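Local coordinates for protein glycoside hydrolase family 5 (Aspergillus oryzae, PDB 6LA0) that acts as a rutinosidase of glycoside hydrolase family 5 and may, like exo-1,3-beta-glucanases, release glucose from the non-reducing ends of beta-glucans, at residues A[19-24]-A[85-91]; A[266-272]-A[302-308]; A[312-316]-A[357-363]. All blocks are in the same frame, centred on the assembly; numbering follows the deposited sequence.

Interaction 1: A[19-24]-A[85-91]; sequences ANGVNL and VGVLRIP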
loop_
_atom_site.group_PDB
_atom_site.type_symbol
_atom_site.label_atom_id
_atom_site.label_comp_id
_atom_site.label_asym_id
_atom_site.label_seq_id
_atom_site.Cartn_x
_atom_site.Cartn_y
_atom_site.Cartn_z
ATOM N N ALA A 19 3.095 -8.408 12.517
ATOM C CA ALA A 19 1.662 -8.505 12.264
ATOM C C ALA A 19 1.408 -9.067 10.869
ATOM O O ALA A 19 2.227 -8.913 9.958
ATOM C CB ALA A 19 0.971 -7.145 12.424
ATOM N N ASN A 20 0.241 -9.696 10.705
ATOM C CA ASN A 20 -0.214 -10.200 9.414
ATOM C C ASN A 20 -1.557 -9.571 9.078
ATOM O O ASN A 20 -2.432 -9.490 9.942
ATOM C CB ASN A 20 -0.351 -11.729 9.422
ATOM C CG ASN A 20 0.976 -12.426 9.629
ATOM O OD1 ASN A 20 1.892 -12.289 8.820
ATOM N ND2 ASN A 20 1.088 -13.170 10.724
ATOM N N GLY A 21 -1.711 -9.103 7.847
ATOM C CA GLY A 21 -2.953 -8.441 7.495
ATOM C C GLY A 21 -3.146 -8.286 6.004
ATOM O O GLY A 21 -2.620 -9.058 5.200
ATOM N N VAL A 22 -3.939 -7.277 5.640
ATOM C CA VAL A 22 -4.271 -7.009 4.248
ATOM C C VAL A 22 -4.190 -5.513 3.983
ATOM O O VAL A 22 -4.221 -4.691 4.900
ATOM C CB VAL A 22 -5.687 -7.525 3.891
ATOM C CG1 VAL A 22 -5.806 -9.019 4.192
ATOM C CG2 VAL A 22 -6.762 -6.714 4.628
ATOM N N ASN A 23 -4.057 -5.178 2.702
ATOM C CA ASN A 23 -4.346 -3.843 2.196
ATOM C C ASN A 23 -5.847 -3.674 1.960
ATOM O O ASN A 23 -6.552 -4.624 1.610
ATOM C CB ASN A 23 -3.636 -3.604 0.866
ATOM C CG ASN A 23 -2.175 -3.357 1.029
ATOM O OD1 ASN A 23 -1.759 -2.221 1.227
ATOM N ND2 ASN A 23 -1.377 -4.423 0.959
ATOM N N LEU A 24 -6.326 -2.445 2.130
ATOM C CA LEU A 24 -7.681 -2.086 1.716
ATOM C C LEU A 24 -7.608 -1.326 0.391
ATOM O O LEU A 24 -7.914 -0.129 0.288
ATOM C CB LEU A 24 -8.369 -1.263 2.800
ATOM C CG LEU A 24 -8.507 -1.904 4.177
ATOM C CD1 LEU A 24 -9.395 -1.014 5.051
ATOM C CD2 LEU A 24 -9.081 -3.320 4.067
ATOM N N VAL A 85 -6.638 -11.274 11.416
ATOM C CA VAL A 85 -5.918 -10.144 10.832
ATOM C C VAL A 85 -5.596 -9.132 11.924
ATOM O O VAL A 85 -6.469 -8.740 12.711
ATOM C CB VAL A 85 -6.738 -9.509 9.700
ATOM C CG1 VAL A 85 -6.231 -8.103 9.392
ATOM C CG2 VAL A 85 -6.671 -10.388 8.465
ATOM N N GLY A 86 -4.327 -8.710 11.979
ATOM C CA GLY A 86 -3.895 -7.790 13.007
ATOM C C GLY A 86 -3.402 -6.439 12.516
ATOM O O GLY A 86 -3.023 -5.600 13.335
ATOM N N VAL A 87 -3.397 -6.213 11.202
ATOM C CA VAL A 87 -2.911 -4.957 10.635
ATOM C C VAL A 87 -3.656 -4.673 9.334
ATOM O O VAL A 87 -3.908 -5.575 8.529
ATOM C CB VAL A 87 -1.377 -4.982 10.425
ATOM C CG1 VAL A 87 -0.980 -6.115 9.492
ATOM C CG2 VAL A 87 -0.901 -3.658 9.851
ATOM N N LEU A 88 -4.029 -3.409 9.147
ATOM C CA LEU A 88 -4.663 -2.933 7.922
ATOM C C LEU A 88 -3.780 -1.851 7.318
ATOM O O LEU A 88 -3.469 -0.859 7.987
ATOM C CB LEU A 88 -6.069 -2.379 8.190
ATOM C CG LEU A 88 -7.119 -3.320 8.791
ATOM C CD1 LEU A 88 -8.370 -2.544 9.164
ATOM C CD2 LEU A 88 -7.446 -4.470 7.837
ATOM N N ARG A 89 -3.366 -2.046 6.064
ATOM C CA ARG A 89 -2.722 -0.993 5.285
ATOM C C ARG A 89 -3.786 -0.342 4.411
ATOM O O ARG A 89 -4.449 -1.026 3.624
ATOM C CB ARG A 89 -1.585 -1.528 4.420
ATOM C CG ARG A 89 -0.817 -0.430 3.668
ATOM C CD ARG A 89 0.490 -0.993 3.092
ATOM N NE ARG A 89 1.299 -0.014 2.355
ATOM C CZ ARG A 89 1.355 0.074 1.029
ATOM N NH1 ARG A 89 0.622 -0.728 0.282
ATOM N NH2 ARG A 89 2.148 0.970 0.441
ATOM N N ILE A 90 -3.933 0.970 4.539
ATOM C CA ILE A 90 -5.025 1.710 3.921
ATOM C C ILE A 90 -4.431 2.773 3.004
ATOM O O ILE A 90 -4.034 3.850 3.456
ATOM C CB ILE A 90 -5.944 2.335 4.984
ATOM C CG1 ILE A 90 -6.234 1.306 6.086
ATOM C CG2 ILE A 90 -7.231 2.881 4.335
ATOM C CD1 ILE A 90 -7.300 1.728 7.077
ATOM N N PRO A 91 -4.353 2.507 1.703
ATOM C CA PRO A 91 -3.916 3.544 0.760
ATOM C C PRO A 91 -4.935 4.675 0.632
ATOM O O PRO A 91 -6.144 4.445 0.530
ATOM C CB PRO A 91 -3.775 2.773 -0.565
ATOM C CG PRO A 91 -3.540 1.356 -0.146
ATOM C CD PRO A 91 -4.400 1.174 1.072
HETATM O O HOH W 1 -7.881 2.591 -0.360
#

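Interaction 2: A[266-272]-A[302-308]; sequences FERNVTS and QTLYQNS. With NAG (2-acetamido-2-deoxy-beta-D-glucopyranose), chain G.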
loop_
_atom_site.group_PDB
_atom_site.type_symbol
_atom_site.label_atom_id
_atom_site.label_comp_id
_atom_site.label_asym_id
_atom_site.label_seq_id
_atom_site.Cartn_x
_atom_site.Cartn_y
_atom_site.Cartn_z
ATOM N N PHE A 266 3.807 -11.686 -10.902
ATOM C CA PHE A 266 3.005 -11.851 -12.113
ATOM C C PHE A 266 3.761 -11.501 -13.396
ATOM O O PHE A 266 3.274 -11.826 -14.486
ATOM C CB PHE A 266 1.711 -11.028 -12.012
ATOM C CG PHE A 266 1.936 -9.564 -11.744
ATOM C CD1 PHE A 266 2.045 -8.660 -12.794
ATOM C CD2 PHE A 266 2.029 -9.092 -10.442
ATOM C CE1 PHE A 266 2.243 -7.296 -12.548
ATOM C CE2 PHE A 266 2.234 -7.718 -10.184
ATOM C CZ PHE A 266 2.342 -6.825 -11.243
ATOM N N GLU A 267 4.932 -10.867 -13.316
ATOM C CA GLU A 267 5.762 -10.679 -14.504
ATOM C C GLU A 267 7.128 -11.354 -14.376
ATOM O O GLU A 267 8.055 -11.027 -15.128
ATOM C CB GLU A 267 5.924 -9.192 -14.831
ATOM C CG GLU A 267 5.867 -8.259 -13.633
ATOM C CD GLU A 267 5.685 -6.803 -14.034
ATOM O OE1 GLU A 267 5.878 -5.907 -13.175
ATOM O OE2 GLU A 267 5.335 -6.558 -15.211
ATOM N N ARG A 268 7.276 -12.310 -13.463
ATOM C CA ARG A 268 8.509 -13.071 -13.329
ATOM C C ARG A 268 8.320 -14.516 -13.773
ATOM O O ARG A 268 7.250 -15.108 -13.569
ATOM C CB ARG A 268 9.013 -13.025 -11.891
ATOM C CG ARG A 268 9.705 -11.710 -11.573
ATOM C CD ARG A 268 9.647 -11.401 -10.092
ATOM N NE ARG A 268 10.530 -12.270 -9.327
ATOM C CZ ARG A 268 10.547 -12.329 -8.001
ATOM N NH1 ARG A 268 9.728 -11.563 -7.276
ATOM N NH2 ARG A 268 11.387 -13.152 -7.404
ATOM N N ASN A 269 9.373 -15.088 -14.361
ATOM C CA ASN A 269 9.336 -16.455 -14.874
ATOM C C ASN A 269 9.324 -17.460 -13.731
ATOM O O ASN A 269 10.369 -17.979 -13.325
ATOM C CB ASN A 269 10.520 -16.715 -15.809
ATOM C CG ASN A 269 10.373 -18.012 -16.603
ATOM O OD1 ASN A 269 9.554 -18.875 -16.269
ATOM N ND2 ASN A 269 11.173 -18.155 -17.661
ATOM N N VAL A 270 8.124 -17.765 -13.248
ATOM C CA VAL A 270 7.896 -18.647 -12.111
ATOM C C VAL A 270 6.500 -19.230 -12.290
ATOM O O VAL A 270 5.657 -18.646 -12.977
ATOM C CB VAL A 270 8.068 -17.873 -10.771
ATOM C CG1 VAL A 270 7.060 -16.727 -10.656
ATOM C CG2 VAL A 270 7.995 -18.801 -9.560
ATOM N N THR A 271 6.264 -20.401 -11.703
ATOM C CA THR A 271 4.988 -21.099 -11.796
ATOM C C THR A 271 4.407 -21.280 -10.404
ATOM O O THR A 271 5.104 -21.136 -9.395
ATOM C CB THR A 271 5.132 -22.477 -12.462
ATOM O OG1 THR A 271 5.979 -23.310 -11.659
ATOM C CG2 THR A 271 5.737 -22.347 -13.848
ATOM N N SER A 272 3.116 -21.603 -10.346
ATOM C CA SER A 272 2.509 -21.904 -9.051
ATOM C C SER A 272 3.260 -23.041 -8.346
ATOM O O SER A 272 3.465 -23.008 -7.122
ATOM C CB SER A 272 1.028 -22.251 -9.247
ATOM O OG SER A 272 0.292 -21.073 -9.563
ATOM N N GLN A 302 -0.167 -14.443 -7.724
ATOM C CA GLN A 302 -0.257 -14.729 -9.156
ATOM C C GLN A 302 1.137 -14.777 -9.754
ATOM O O GLN A 302 1.957 -13.893 -9.498
ATOM C CB GLN A 302 -1.086 -13.689 -9.909
ATOM C CG GLN A 302 -1.226 -14.071 -11.380
ATOM C CD GLN A 302 -1.544 -12.924 -12.309
ATOM O OE1 GLN A 302 -2.199 -11.939 -11.928
ATOM N NE2 GLN A 302 -1.087 -13.043 -13.552
ATOM N N THR A 303 1.413 -15.814 -10.547
ATOM C CA THR A 303 2.696 -15.943 -11.221
ATOM C C THR A 303 2.506 -15.653 -12.703
ATOM O O THR A 303 1.383 -15.639 -13.213
ATOM C CB THR A 303 3.292 -17.341 -11.007
ATOM O OG1 THR A 303 2.381 -18.326 -11.518
ATOM C CG2 THR A 303 3.509 -17.585 -9.520
ATOM N N LEU A 304 3.609 -15.385 -13.398
ATOM C CA LEU A 304 3.474 -15.114 -14.823
ATOM C C LEU A 304 2.948 -16.338 -15.567
ATOM O O LEU A 304 2.069 -16.211 -16.430
ATOM C CB LEU A 304 4.801 -14.648 -15.413
ATOM C CG LEU A 304 4.808 -14.389 -16.919
ATOM C CD1 LEU A 304 3.793 -13.310 -17.282
ATOM C CD2 LEU A 304 6.201 -13.989 -17.368
ATOM N N TYR A 305 3.436 -17.537 -15.218
ATOM C CA TYR A 305 3.096 -18.768 -15.936
ATOM C C TYR A 305 2.381 -19.787 -15.051
ATOM O O TYR A 305 2.545 -19.802 -13.827
ATOM C CB TYR A 305 4.353 -19.426 -16.525
ATOM C CG TYR A 305 5.075 -18.581 -17.540
ATOM C CD1 TYR A 305 4.460 -18.214 -18.727
ATOM C CD2 TYR A 305 6.372 -18.135 -17.304
ATOM C CE1 TYR A 305 5.118 -17.436 -19.657
ATOM C CE2 TYR A 305 7.037 -17.357 -18.234
ATOM C CZ TYR A 305 6.402 -17.016 -19.407
ATOM O OH TYR A 305 7.046 -16.242 -20.342
ATOM N N GLN A 306 1.553 -20.620 -15.694
ATOM C CA GLN A 306 0.991 -21.846 -15.120
ATOM C C GLN A 306 0.370 -21.632 -13.738
ATOM O O GLN A 306 0.745 -22.270 -12.754
ATOM C CB GLN A 306 2.059 -22.939 -15.069
ATOM C CG GLN A 306 2.414 -23.467 -16.434
ATOM C CD GLN A 306 3.390 -24.610 -16.362
ATOM O OE1 GLN A 306 3.001 -25.758 -16.131
ATOM N NE2 GLN A 306 4.671 -24.307 -16.557
ATOM N N ASN A 307 -0.626 -20.746 -13.682
ATOM C CA ASN A 307 -1.325 -20.521 -12.426
ATOM C C ASN A 307 -2.253 -21.686 -12.106
ATOM O O ASN A 307 -2.937 -22.213 -12.988
ATOM C CB ASN A 307 -2.129 -19.229 -12.488
ATOM C CG ASN A 307 -1.254 -17.999 -12.389
ATOM O OD1 ASN A 307 -0.846 -17.592 -11.293
ATOM N ND2 ASN A 307 -0.943 -17.405 -13.538
ATOM N N SER A 308 -2.317 -22.048 -10.822
ATOM C CA SER A 308 -3.041 -23.242 -10.395
ATOM C C SER A 308 -4.013 -22.900 -9.275
ATOM O O SER A 308 -3.593 -22.408 -8.221
ATOM C CB SER A 308 -2.052 -24.322 -9.930
ATOM O OG SER A 308 -2.654 -25.145 -8.951
HETATM C C1 NAG G . 11.133 -19.356 -18.465
HETATM C C2 NAG G . 11.688 -19.169 -19.883
HETATM C C3 NAG G . 11.672 -20.499 -20.637
HETATM C C4 NAG G . 12.395 -21.576 -19.840
HETATM C C5 NAG G . 11.811 -21.675 -18.435
HETATM C C6 NAG G . 12.568 -22.635 -17.550
HETATM C C7 NAG G . 11.516 -17.268 -21.425
HETATM C C8 NAG G . 10.594 -16.300 -22.107
HETATM N N2 NAG G . 10.938 -18.160 -20.614
HETATM O O3 NAG G . 12.287 -20.335 -21.911
HETATM O O4 NAG G . 12.274 -22.843 -20.480
HETATM O O5 NAG G . 11.870 -20.395 -17.791
HETATM O O6 NAG G . 12.788 -22.076 -16.262
HETATM O O7 NAG G . 12.727 -17.243 -21.602
HETATM O O HOH W 2 -0.540 -18.701 -8.551
#

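Interaction 3: A[312-316]-A[357-363]; sequences RERNV and YFIDHGY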
loop_
_atom_site.group_PDB
_atom_site.type_symbol
_atom_site.label_atom_id
_atom_site.label_comp_id
_atom_site.label_asym_id
_atom_site.label_seq_id
_atom_site.Cartn_x
_atom_site.Cartn_y
_atom_site.Cartn_z
ATOM N N ARG A 312 -3.352 -22.661 -4.465
ATOM C CA ARG A 312 -3.501 -21.345 -3.848
ATOM C C ARG A 312 -3.333 -21.406 -2.335
ATOM O O ARG A 312 -2.692 -20.528 -1.736
ATOM C CB ARG A 312 -4.858 -20.737 -4.200
ATOM C CG ARG A 312 -4.982 -20.367 -5.665
ATOM C CD ARG A 312 -6.382 -19.851 -5.999
ATOM N NE ARG A 312 -7.402 -20.893 -5.898
ATOM C CZ ARG A 312 -8.702 -20.673 -6.064
ATOM N NH1 ARG A 312 -9.133 -19.449 -6.346
ATOM N NH2 ARG A 312 -9.566 -21.674 -5.955
ATOM N N GLU A 313 -3.913 -22.419 -1.690
ATOM C CA GLU A 313 -3.822 -22.491 -0.236
ATOM C C GLU A 313 -2.374 -22.690 0.211
ATOM O O GLU A 313 -1.889 -22.007 1.131
ATOM C CB GLU A 313 -4.715 -23.612 0.294
ATOM C CG GLU A 313 -4.647 -23.749 1.807
ATOM C CD GLU A 313 -5.460 -24.906 2.329
ATOM O OE1 GLU A 313 -5.544 -25.945 1.625
ATOM O OE2 GLU A 313 -5.998 -24.778 3.456
ATOM N N ARG A 314 -1.662 -23.616 -0.437
ATOM C CA ARG A 314 -0.272 -23.864 -0.064
ATOM C C ARG A 314 0.573 -22.611 -0.262
ATOM O O ARG A 314 1.363 -22.232 0.619
ATOM C CB ARG A 314 0.289 -25.045 -0.875
ATOM C CG ARG A 314 1.760 -25.377 -0.558
ATOM C CD ARG A 314 2.442 -26.180 -1.660
ATOM N NE ARG A 314 2.805 -25.359 -2.821
ATOM C CZ ARG A 314 3.510 -25.798 -3.863
ATOM N NH1 ARG A 314 3.976 -27.046 -3.883
ATOM N NH2 ARG A 314 3.780 -24.983 -4.878
ATOM N N ASN A 315 0.362 -21.909 -1.379
ATOM C CA ASN A 315 1.234 -20.797 -1.741
ATOM C C ASN A 315 0.984 -19.552 -0.878
ATOM O O ASN A 315 1.945 -18.896 -0.452
ATOM C CB ASN A 315 1.076 -20.489 -3.234
ATOM C CG ASN A 315 1.653 -21.591 -4.135
ATOM O OD1 ASN A 315 2.490 -22.405 -3.711
ATOM N ND2 ASN A 315 1.218 -21.608 -5.390
ATOM N N VAL A 316 -0.279 -19.196 -0.602
ATOM C CA VAL A 316 -0.508 -18.036 0.263
ATOM C C VAL A 316 0.018 -18.322 1.665
ATOM O O VAL A 316 0.601 -17.443 2.317
ATOM C CB VAL A 316 -1.999 -17.612 0.275
ATOM C CG1 VAL A 316 -2.883 -18.629 0.995
ATOM C CG2 VAL A 316 -2.159 -16.244 0.947
ATOM N N TYR A 357 -11.621 -14.719 -0.647
ATOM C CA TYR A 357 -11.849 -16.107 -1.040
ATOM C C TYR A 357 -11.016 -17.064 -0.191
ATOM O O TYR A 357 -11.507 -18.126 0.217
ATOM C CB TYR A 357 -11.547 -16.271 -2.527
ATOM C CG TYR A 357 -11.775 -17.677 -3.038
ATOM C CD1 TYR A 357 -10.783 -18.645 -2.928
ATOM C CD2 TYR A 357 -12.980 -18.037 -3.626
ATOM C CE1 TYR A 357 -10.982 -19.925 -3.381
ATOM C CE2 TYR A 357 -13.182 -19.338 -4.096
ATOM C CZ TYR A 357 -12.181 -20.269 -3.965
ATOM O OH TYR A 357 -12.371 -21.564 -4.430
ATOM N N PHE A 358 -9.756 -16.703 0.091
ATOM C CA PHE A 358 -8.924 -17.535 0.962
ATOM C C PHE A 358 -9.570 -17.698 2.334
ATOM O O PHE A 358 -9.570 -18.793 2.910
ATOM C CB PHE A 358 -7.530 -16.928 1.146
ATOM C CG PHE A 358 -6.805 -16.609 -0.128
ATOM C CD1 PHE A 358 -7.089 -17.271 -1.308
ATOM C CD2 PHE A 358 -5.804 -15.636 -0.130
ATOM C CE1 PHE A 358 -6.394 -16.979 -2.476
ATOM C CE2 PHE A 358 -5.115 -15.324 -1.290
ATOM C CZ PHE A 358 -5.413 -15.995 -2.467
ATOM N N ILE A 359 -10.116 -16.604 2.880
ATOM C CA ILE A 359 -10.803 -16.664 4.168
ATOM C C ILE A 359 -12.032 -17.556 4.071
ATOM O O ILE A 359 -12.283 -18.394 4.946
ATOM C CB ILE A 359 -11.203 -15.248 4.626
ATOM C CG1 ILE A 359 -9.987 -14.432 5.104
ATOM C CG2 ILE A 359 -12.282 -15.320 5.716
ATOM C CD1 ILE A 359 -10.385 -13.023 5.529
ATOM N N ASP A 360 -12.849 -17.344 3.030
ATOM C CA ASP A 360 -14.133 -18.035 2.925
ATOM C C ASP A 360 -13.976 -19.536 2.695
ATOM O O ASP A 360 -14.879 -20.303 3.036
ATOM C CB ASP A 360 -14.970 -17.440 1.790
ATOM C CG ASP A 360 -15.602 -16.109 2.148
ATOM O OD1 ASP A 360 -15.664 -15.753 3.350
ATOM O OD2 ASP A 360 -16.045 -15.417 1.209
ATOM N N HIS A 361 -12.851 -19.983 2.149
ATOM C CA HIS A 361 -12.664 -21.400 1.876
ATOM C C HIS A 361 -11.662 -22.043 2.826
ATOM O O HIS A 361 -11.135 -23.118 2.537
ATOM C CB HIS A 361 -12.292 -21.586 0.405
ATOM C CG HIS A 361 -13.402 -21.182 -0.520
ATOM N ND1 HIS A 361 -14.188 -22.094 -1.194
ATOM C CD2 HIS A 361 -13.908 -19.961 -0.816
ATOM C CE1 HIS A 361 -15.105 -21.450 -1.894
ATOM N NE2 HIS A 361 -14.956 -20.153 -1.683
ATOM N N GLY A 362 -11.411 -21.401 3.969
ATOM C CA GLY A 362 -10.686 -22.003 5.069
ATOM C C GLY A 362 -9.181 -22.041 4.946
ATOM O O GLY A 362 -8.538 -22.830 5.646
ATOM N N TYR A 363 -8.588 -21.218 4.078
ATOM C CA TYR A 363 -7.141 -21.242 3.909
ATOM C C TYR A 363 -6.391 -20.526 5.033
ATOM O O TYR A 363 -5.205 -20.815 5.250
ATOM C CB TYR A 363 -6.740 -20.581 2.585
ATOM C CG TYR A 363 -7.284 -21.190 1.306
ATOM C CD1 TYR A 363 -8.074 -22.341 1.311
ATOM C CD2 TYR A 363 -6.989 -20.611 0.081
ATOM C CE1 TYR A 363 -8.558 -22.885 0.110
ATOM C CE2 TYR A 363 -7.461 -21.146 -1.107
ATOM C CZ TYR A 363 -8.244 -22.277 -1.092
ATOM O OH TYR A 363 -8.705 -22.788 -2.295
HETATM O O HOH W 3 -6.253 -24.094 -3.096
#

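Interaction 1: A[19-24]-A[85-91]
Strands 19-23 and 87-91 run parallel, their axes 4.9 Å apart at closest approach and their directions differing by 22°, with Val22 paired to Leu88 and Asn23 to Arg89. Just before the second strand, Gly86 N makes a nearly straight bond to Asn20 O at 2.9 Å. The pairing is weak between Val22 N and Val87 O, then firms up as Val22 O accepts from Arg89 N at 3.0 Å and Leu24 N gives a 2.8 Å bond to Arg89 O. On one face, Val22 CG2 meets Leu88 CD2 at 4.0 Å, both side chains pointing the same way toward helix 74-81. Beyond the strand end, Leu24 CD1 lies alongside Ile90 CD1, and a water gives hydrogen bonds to Leu24 O and Pro91 O. On the opposite face Asn23 and Arg89 carry the polar contact. Arg89, extended from CG to NE and leaving the backbone with CG trans to N (chi1 -176°), runs beside Asn23 and brings NH1 to 3.0 Å from Asn23 OD1. The amide and guanidinium planes stand 89° apart, and OD1 meets the guanidinium edge slightly out of its plane. Asn23 ND2 is bonded to Gly297 O, while Arg89 makes salt bridges to Glu187 and Glu298 and a hydrogen bond to Asn190. The buried guanidinium is thus fixed in rotation by partners from several parts of the TIM barrel, Asn23 being a neutral member of that set.

Interaction 2: A[266-272]-A[302-308]
Ser272 meets the far end of segment 302-308 through its hydroxyl, where OG accepts a bent hydrogen bond from Ser308 N at 3.1 Å and donates to a water that in turn bonds Asn307 OD1. The backbones are otherwise joined by weak bonds, Tyr305 N to Val270 O and Ser272 N to Gln306 O. The Val270 and Thr303 side chains cross at about a right angle in an apolar contact, CG1 of Val270 3.8 Å from CG2 of Thr303. Thr271 and Gln306 lie side by side, the methyl CG2 of Thr271 3.5 Å from Gln306 NE2. Leu304 turns toward the other loop, its CB 3.1 Å from Arg268 O. Near the glycan Asn269 OD1 approaches the edge of the Tyr305 ring, 3.4 Å from CD2, while Leu304 CG sits over the centre of one ring face. Asn269 ND2 is covalently bound to C1 of an N-acetylglucosamine, whose C8 comes 4.0 Å from Tyr305 OH.

The turn behind these groups is braced by Asn307, which takes Thr303 N on an in-plane lone pair of OD1 and returns ND2 to Thr303 O at 2.9 Å. Thr303 OG1, held between backbone N and carbonyl carbon (chi1 59°), donates to Tyr305 O at 2.7 Å. Further out, Asn344 bonds Leu304 O and Asn307. Such packing joins neighbouring loops that follow parallel strands 257-265 and 294-303 of a TIM barrel, here with an N-glycan on one of them.

Interaction 3: A[312-316]-A[357-363]
Arg312 reaches Tyr357 through a bend in its chain: CG lies beside the backbone N, and a turn about the CG-CD bond (chi3 -68°) swings the guanidinium across toward the other helix. Tyr357 comes to meet it with its ring carbon CG anti to the backbone N (chi1 -179°). The two side chains cross at about a right angle, with guanidinium and ring planes 31° apart. Tyr357 CE1 lies over one face of the guanidinium, 3.6 Å from Arg312 CZ, and Tyr357 OH accepts a weak, bent hydrogen bond from Arg312 NH2 at 3.2 Å. Two other nitrogens are held elsewhere, NE by Phe309 O and NH1 by Asp351 O, which fixes the tilt of the group. His361 CD2 lies over the centre of the Tyr357 ring.

One residue along, the extended chain of Glu313 passes over Tyr363. Its CB stands 3.6 Å from the ring centroid, almost on the ring normal, in a CH-pi contact, and CG follows at 3.7 Å from Tyr363 CG. A water links the two residues by hydrogen bonds with Glu313 N and Tyr363 OH, the latter at 2.9 Å. Deeper in, Val316 CG2 meets Phe358 CE2 obliquely at 3.8 Å, and Phe358 also sets its ring edge-to-face with Tyr332.

Tyr363 owes its place to the end of helix 355-360. There Gly362, with positive phi, is the C-prime residue of a Schellman motif in which Tyr363 N bonds Phe358 O at 2.9 Å. The contact thus packs the start of helix 312-326 against this C-terminal helix and its cap. Most of its touches pair aromatic rings with aliphatic carbons, and the weak bond to the tyrosine hydroxyl is probably a minor addition for an arginine already oriented by two backbone carbonyls.

The three contacts follow one another along the chain, each closing before the next opens. Interaction 1 lies within the barrel, about 9 Å from the centre of the chain, between the adjacent parallel strands 19-23 and 87-92. Interactions 2 and 3 are farther out, their centres about 24 and 17 Å from that of interaction 1 and about 17 Å from each other. They touch through Ser272 O and Asn315 ND2, 3.2 Å apart in a probable hydrogen bond, and strand 294-303 leads through the loop of interaction 2 into helix 312-326 of interaction 3. Interaction 1 touches neither of the others, so the set samples barrel strands, strand-end loops and outer helices of the TIM barrel.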